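Local structure of CurJ (Moorea producens 3L, 5TZ6) at residues A[181-195]-A[214-228]. The protein serves as the dehydratase domain of a polyketide synthase module in curacin biosynthesis, where it probably removes water from a hydroxylated intermediate, including by vinylogous dehydration. The protein carries 1 engineered substitution. Sequence-based numbering, arbitrary orientation.
Sequences SFRWIEQVWLGEGEV and HPTLVDSCFQSIIAL. With 7OD ((2E,5R)-5-hydroxy-2-methylhept-2-enoic acid), chain C.
Thr216 sits between two aromatic residues of 181-195 and serves each with a different branch. Its methyl CG2 lies over the centre of the Phe182 ring, 3.5 Å from the centroid, a CH-pi contact. Its hydroxyl OG1, placed between the backbone N and the carbonyl carbon (chi1 59°), accepts from the indole Trp184 NE1 at 2.7 Å, the oxygen standing somewhat out of the indole plane. A threonine thus offers one apolar and one polar arm from a single carbon. Leu217 CB lies over the six-membered ring of Trp184, a CH-pi contact, with CD1 over the same side near CE3.

One helical turn on, Asp219 CB meets the edge of Phe182 in its plane, and the carboxylate stands perpendicular to the ring. Farther along, the small Ala227 suits a spot facing Val188 and Val195, its CB 3.8 Å from Val195 CG2, and Leu228 CD2 packs on Leu190 and Val195. In the second hot-dog of this double hot-dog dehydratase, helix 215-223 packs against the antiparallel strands 185-190 and 194-200.

Asp219 OD1 accepts from the ligand hydroxyl OAH at 3.0 Å, while OD2 takes Gln223 NE2 at 2.7 Å on its anti side. The same NE2 gives its other hydrogen to Phe182 O at 3.2 Å, nearly straight (167°), and these two bonds fix the amide's rotation. Gln223 is therefore a second-shell residue, tying the ligand-binding carboxylate to the backbone at Phe182. The pair matches the DxxxQ/H motif, whose aspartate is probably catalytic here, as in related dehydratases. A water links the two segments, accepting from Ile185 N and donating to Ser220 OG and Gln223 OE1. At the helix start, His214 ND1 caps Thr216 N, helping to set Thr216 in place.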
loop_
_atom_site.group_PDB
_atom_site.type_symbol
_atom_site.label_atom_id
_atom_site.label_comp_id
_atom_site.label_asym_id
_atom_site.label_seq_id
_atom_site.Cartn_x
_atom_site.Cartn_y
_atom_site.Cartn_z
ATOM N N SER A 181 -6.565 23.344 19.402
ATOM C CA SER A 181 -7.355 22.237 18.891
ATOM C C SER A 181 -7.424 21.056 19.852
ATOM O O SER A 181 -8.257 20.169 19.645
ATOM C CB SER A 181 -6.795 21.799 17.539
ATOM O OG SER A 181 -5.440 21.418 17.658
ATOM N N PHE A 182 -6.625 21.041 20.918
ATOM C CA PHE A 182 -6.732 19.995 21.929
ATOM C C PHE A 182 -7.528 20.433 23.155
ATOM O O PHE A 182 -7.638 19.661 24.114
ATOM C CB PHE A 182 -5.333 19.515 22.355
ATOM C CG PHE A 182 -4.795 18.396 21.509
ATOM C CD1 PHE A 182 -5.081 17.072 21.819
ATOM C CD2 PHE A 182 -4.015 18.659 20.397
ATOM C CE1 PHE A 182 -4.602 16.028 21.029
ATOM C CE2 PHE A 182 -3.528 17.621 19.607
ATOM C CZ PHE A 182 -3.826 16.304 19.922
ATOM N N ARG A 183 -8.093 21.640 23.150
ATOM C CA ARG A 183 -8.810 22.180 24.305
ATOM C C ARG A 183 -10.308 22.141 24.013
ATOM O O ARG A 183 -10.929 23.152 23.693
ATOM C CB ARG A 183 -8.317 23.596 24.637
ATOM C CG ARG A 183 -6.860 23.620 25.112
ATOM C CD ARG A 183 -6.374 25.008 25.483
ATOM N NE ARG A 183 -4.991 24.953 25.938
ATOM C CZ ARG A 183 -4.502 25.654 26.958
ATOM N NH1 ARG A 183 -3.226 25.517 27.308
ATOM N NH2 ARG A 183 -5.297 26.462 27.650
ATOM N N TRP A 184 -10.883 20.944 24.130
ATOM C CA TRP A 184 -12.303 20.714 23.904
ATOM C C TRP A 184 -13.147 20.984 25.141
ATOM O O TRP A 184 -14.326 21.341 25.013
ATOM C CB TRP A 184 -12.547 19.259 23.467
ATOM C CG TRP A 184 -12.242 18.935 22.029
ATOM C CD1 TRP A 184 -11.021 18.953 21.420
ATOM C CD2 TRP A 184 -13.184 18.533 21.025
ATOM N NE1 TRP A 184 -11.143 18.590 20.102
ATOM C CE2 TRP A 184 -12.462 18.328 19.832
ATOM C CE3 TRP A 184 -14.569 18.330 21.019
ATOM C CZ2 TRP A 184 -13.078 17.928 18.645
ATOM C CZ3 TRP A 184 -15.182 17.935 19.835
ATOM C CH2 TRP A 184 -14.435 17.739 18.668
ATOM N N ILE A 185 -12.584 20.797 26.331
ATOM C CA ILE A 185 -13.352 20.880 27.570
ATOM C C ILE A 185 -13.661 22.342 27.874
ATOM O O ILE A 185 -12.772 23.120 28.226
ATOM C CB ILE A 185 -12.619 20.205 28.733
ATOM C CG1 ILE A 185 -12.392 18.723 28.397
ATOM C CG2 ILE A 185 -13.389 20.393 30.029
ATOM C CD1 ILE A 185 -11.672 17.926 29.444
ATOM N N GLU A 186 -14.931 22.720 27.729
ATOM C CA GLU A 186 -15.371 24.069 28.048
ATOM C C GLU A 186 -15.852 24.208 29.483
ATOM O O GLU A 186 -15.684 25.278 30.077
ATOM C CB GLU A 186 -16.497 24.506 27.108
ATOM C CG GLU A 186 -16.071 24.724 25.670
ATOM C CD GLU A 186 -15.963 26.196 25.326
ATOM O OE1 GLU A 186 -17.009 26.882 25.321
ATOM O OE2 GLU A 186 -14.836 26.669 25.067
ATOM N N GLN A 187 -16.443 23.165 30.067
ATOM C CA GLN A 187 -16.961 23.312 31.423
ATOM C C GLN A 187 -16.733 22.031 32.206
ATOM O O GLN A 187 -16.658 20.943 31.630
ATOM C CB GLN A 187 -18.449 23.673 31.410
ATOM C CG GLN A 187 -18.714 25.122 31.082
ATOM C CD GLN A 187 -20.167 25.492 31.266
ATOM O OE1 GLN A 187 -20.522 26.253 32.168
ATOM N NE2 GLN A 187 -21.024 24.938 30.417
ATOM N N VAL A 188 -16.624 22.162 33.528
ATOM C CA VAL A 188 -16.273 21.026 34.377
ATOM C C VAL A 188 -17.067 21.087 35.674
ATOM O O VAL A 188 -17.091 22.120 36.351
ATOM C CB VAL A 188 -14.763 20.980 34.672
ATOM C CG1 VAL A 188 -14.408 19.726 35.473
ATOM C CG2 VAL A 188 -13.977 21.018 33.371
ATOM N N TRP A 189 -17.692 19.966 36.029
ATOM C CA TRP A 189 -18.423 19.817 37.281
ATOM C C TRP A 189 -17.865 18.616 38.024
ATOM O O TRP A 189 -17.821 17.510 37.474
ATOM C CB TRP A 189 -19.919 19.629 37.033
ATOM C CG TRP A 189 -20.573 20.841 36.501
ATOM C CD1 TRP A 189 -21.158 21.841 37.217
ATOM C CD2 TRP A 189 -20.728 21.186 35.123
ATOM N NE1 TRP A 189 -21.662 22.795 36.369
ATOM C CE2 TRP A 189 -21.412 22.415 35.076
ATOM C CE3 TRP A 189 -20.350 20.573 33.924
ATOM C CZ2 TRP A 189 -21.728 23.047 33.877
ATOM C CZ3 TRP A 189 -20.665 21.200 32.733
ATOM C CH2 TRP A 189 -21.348 22.426 32.718
ATOM N N LEU A 190 -17.440 18.833 39.259
ATOM C CA LEU A 190 -16.892 17.772 40.086
ATOM C C LEU A 190 -17.959 17.233 41.027
ATOM O O LEU A 190 -18.797 17.990 41.536
ATOM C CB LEU A 190 -15.696 18.262 40.905
ATOM C CG LEU A 190 -14.323 18.291 40.240
ATOM C CD1 LEU A 190 -13.302 18.829 41.224
ATOM C CD2 LEU A 190 -13.919 16.900 39.766
ATOM N N GLY A 191 -17.915 15.918 41.240
ATOM C CA GLY A 191 -18.683 15.218 42.244
ATOM C C GLY A 191 -17.754 14.415 43.135
ATOM O O GLY A 191 -16.564 14.717 43.274
ATOM N N GLU A 192 -18.305 13.356 43.716
ATOM C CA GLU A 192 -17.525 12.490 44.595
ATOM C C GLU A 192 -16.888 11.390 43.746
ATOM O O GLU A 192 -17.554 10.433 43.335
ATOM C CB GLU A 192 -18.398 11.922 45.705
ATOM C CG GLU A 192 -17.618 11.646 46.979
ATOM C CD GLU A 192 -16.671 12.784 47.336
ATOM O OE1 GLU A 192 -15.636 12.937 46.653
ATOM O OE2 GLU A 192 -16.965 13.532 48.290
ATOM N N GLY A 193 -15.587 11.518 43.487
ATOM C CA GLY A 193 -14.887 10.579 42.629
ATOM C C GLY A 193 -15.407 10.505 41.209
ATOM O O GLY A 193 -15.146 9.523 40.512
ATOM N N GLU A 194 -16.142 11.517 40.758
ATOM C CA GLU A 194 -16.703 11.540 39.415
ATOM C C GLU A 194 -16.644 12.968 38.889
ATOM O O GLU A 194 -16.621 13.928 39.664
ATOM C CB GLU A 194 -18.141 10.989 39.394
ATOM C CG GLU A 194 -19.140 11.794 40.216
ATOM C CD GLU A 194 -20.317 10.954 40.698
ATOM O OE1 GLU A 194 -20.896 11.289 41.757
ATOM O OE2 GLU A 194 -20.655 9.954 40.029
ATOM N N VAL A 195 -16.612 13.102 37.567
ATOM C CA VAL A 195 -16.513 14.405 36.921
ATOM C C VAL A 195 -17.340 14.389 35.645
ATOM O O VAL A 195 -17.380 13.384 34.928
ATOM C CB VAL A 195 -15.049 14.784 36.612
ATOM C CG1 VAL A 195 -14.477 13.866 35.547
ATOM C CG2 VAL A 195 -14.955 16.242 36.168
ATOM N N HIS A 214 -12.381 12.449 16.272
ATOM C CA HIS A 214 -11.172 13.221 16.050
ATOM C C HIS A 214 -10.139 12.893 17.125
ATOM O O HIS A 214 -10.493 12.720 18.299
ATOM C CB HIS A 214 -11.488 14.716 16.060
ATOM C CG HIS A 214 -10.446 15.559 15.392
ATOM N ND1 HIS A 214 -9.283 15.943 16.024
ATOM C CD2 HIS A 214 -10.395 16.097 14.149
ATOM C CE1 HIS A 214 -8.558 16.678 15.197
ATOM N NE2 HIS A 214 -9.211 16.787 14.053
ATOM N N PRO A 215 -8.866 12.750 16.761
ATOM C CA PRO A 215 -7.851 12.480 17.793
ATOM C C PRO A 215 -7.968 13.410 18.990
ATOM O O PRO A 215 -7.872 12.947 20.136
ATOM C CB PRO A 215 -6.528 12.664 17.042
ATOM C CG PRO A 215 -6.858 12.453 15.594
ATOM C CD PRO A 215 -8.300 12.838 15.404
ATOM N N THR A 216 -8.207 14.708 18.757
ATOM C CA THR A 216 -8.251 15.666 19.858
ATOM C C THR A 216 -9.453 15.438 20.763
ATOM O O THR A 216 -9.395 15.752 21.958
ATOM C CB THR A 216 -8.261 17.103 19.325
ATOM O OG1 THR A 216 -9.403 17.313 18.481
ATOM C CG2 THR A 216 -6.989 17.394 18.541
ATOM N N LEU A 217 -10.548 14.895 20.227
ATOM C CA LEU A 217 -11.696 14.586 21.075
ATOM C C LEU A 217 -11.394 13.412 22.002
ATOM O O LEU A 217 -11.684 13.466 23.208
ATOM C CB LEU A 217 -12.915 14.291 20.201
ATOM C CG LEU A 217 -14.178 13.833 20.925
ATOM C CD1 LEU A 217 -14.587 14.849 21.984
ATOM C CD2 LEU A 217 -15.298 13.607 19.923
ATOM N N VAL A 218 -10.781 12.357 21.462
ATOM C CA VAL A 218 -10.357 11.226 22.284
ATOM C C VAL A 218 -9.402 11.693 23.374
ATOM O O VAL A 218 -9.547 11.336 24.559
ATOM C CB VAL A 218 -9.717 10.143 21.395
ATOM C CG1 VAL A 218 -9.205 8.978 22.235
ATOM C CG2 VAL A 218 -10.729 9.654 20.364
ATOM N N ASP A 219 -8.436 12.539 23.001
ATOM C CA ASP A 219 -7.504 13.029 24.002
ATOM C C ASP A 219 -8.230 13.816 25.077
ATOM O O ASP A 219 -7.969 13.626 26.267
ATOM C CB ASP A 219 -6.419 13.885 23.365
ATOM C CG ASP A 219 -5.235 14.078 24.288
ATOM O OD1 ASP A 219 -4.433 13.129 24.423
ATOM O OD2 ASP A 219 -5.117 15.169 24.893
ATOM N N SER A 220 -9.153 14.695 24.684
ATOM C CA SER A 220 -9.888 15.459 25.687
ATOM C C SER A 220 -10.564 14.522 26.679
ATOM O O SER A 220 -10.532 14.750 27.900
ATOM C CB SER A 220 -10.927 16.351 25.006
ATOM O OG SER A 220 -10.312 17.284 24.133
ATOM N N CYS A 221 -11.140 13.431 26.169
ATOM C CA CYS A 221 -11.759 12.453 27.056
ATOM C C CYS A 221 -10.754 11.938 28.074
ATOM O O CYS A 221 -11.050 11.872 29.272
ATOM C CB CYS A 221 -12.351 11.297 26.246
ATOM S SG CYS A 221 -13.900 11.705 25.432
ATOM N N PHE A 222 -9.551 11.574 27.621
ATOM C CA PHE A 222 -8.538 11.166 28.594
ATOM C C PHE A 222 -8.144 12.305 29.535
ATOM O O PHE A 222 -7.786 12.052 30.692
ATOM C CB PHE A 222 -7.304 10.616 27.882
ATOM C CG PHE A 222 -7.577 9.396 27.050
ATOM C CD1 PHE A 222 -8.742 8.665 27.230
ATOM C CD2 PHE A 222 -6.662 8.967 26.100
ATOM C CE1 PHE A 222 -9.001 7.543 26.464
ATOM C CE2 PHE A 222 -6.908 7.844 25.335
ATOM C CZ PHE A 222 -8.081 7.131 25.516
ATOM N N GLN A 223 -8.215 13.559 29.068
ATOM C CA GLN A 223 -7.859 14.699 29.910
ATOM C C GLN A 223 -8.834 14.867 31.060
ATOM O O GLN A 223 -8.476 15.440 32.096
ATOM C CB GLN A 223 -7.834 15.994 29.103
ATOM C CG GLN A 223 -6.864 16.043 27.951
ATOM C CD GLN A 223 -7.143 17.236 27.062
ATOM O OE1 GLN A 223 -7.747 18.210 27.501
ATOM N NE2 GLN A 223 -6.727 17.159 25.804
ATOM N N SER A 224 -10.074 14.405 30.891
ATOM C CA SER A 224 -11.044 14.571 31.968
ATOM C C SER A 224 -10.531 14.002 33.287
ATOM O O SER A 224 -10.839 14.543 34.354
ATOM C CB SER A 224 -12.373 13.911 31.597
ATOM O OG SER A 224 -12.214 12.521 31.369
ATOM N N ILE A 225 -9.733 12.929 33.248
ATOM C CA ILE A 225 -9.322 12.311 34.505
ATOM C C ILE A 225 -8.454 13.258 35.309
ATOM O O ILE A 225 -8.409 13.162 36.540
ATOM C CB ILE A 225 -8.576 10.975 34.295
ATOM C CG1 ILE A 225 -7.084 11.226 34.085
ATOM C CG2 ILE A 225 -9.182 10.170 33.148
ATOM C CD1 ILE A 225 -6.208 10.256 34.849
ATOM N N ILE A 226 -7.781 14.196 34.643
ATOM C CA ILE A 226 -6.939 15.140 35.363
ATOM C C ILE A 226 -7.758 15.874 36.412
ATOM O O ILE A 226 -7.226 16.288 37.449
ATOM C CB ILE A 226 -6.286 16.127 34.376
ATOM C CG1 ILE A 226 -5.234 15.421 33.519
ATOM C CG2 ILE A 226 -5.702 17.332 35.122
ATOM C CD1 ILE A 226 -4.150 14.727 34.322
ATOM N N ALA A 227 -9.063 16.038 36.169
ATOM C CA ALA A 227 -9.915 16.795 37.078
ATOM C C ALA A 227 -10.165 16.082 38.398
ATOM O O ALA A 227 -10.676 16.709 39.332
ATOM C CB ALA A 227 -11.250 17.117 36.402
ATOM N N LEU A 228 -9.807 14.807 38.510
ATOM C CA LEU A 228 -9.936 14.083 39.764
ATOM C C LEU A 228 -8.635 14.018 40.552
ATOM O O LEU A 228 -8.603 13.383 41.609
ATOM C CB LEU A 228 -10.444 12.662 39.500
ATOM C CG LEU A 228 -11.660 12.553 38.587
ATOM C CD1 LEU A 228 -11.925 11.101 38.239
ATOM C CD2 LEU A 228 -12.886 13.172 39.246
HETATM O OAB 7OD C . 2.801 12.686 27.380
HETATM C CAA 7OD C . 2.435 11.784 26.600
HETATM O OAI 7OD C . 3.292 11.126 25.965
HETATM C CAC 7OD C . 0.943 11.482 26.422
HETATM C CAK 7OD C . 0.501 10.370 25.457
HETATM C CAD 7OD C . -0.111 12.287 27.201
HETATM C CAE 7OD C . -1.595 11.947 26.990
HETATM C CAF 7OD C . -2.603 12.679 27.910
HETATM O OAH 7OD C . -3.265 13.697 27.154
HETATM C CAG 7OD C . -1.970 13.323 29.149
HETATM C CAJ 7OD C . -3.092 13.659 30.135
HETATM O O HOH W 1 -10.307 19.215 25.981
#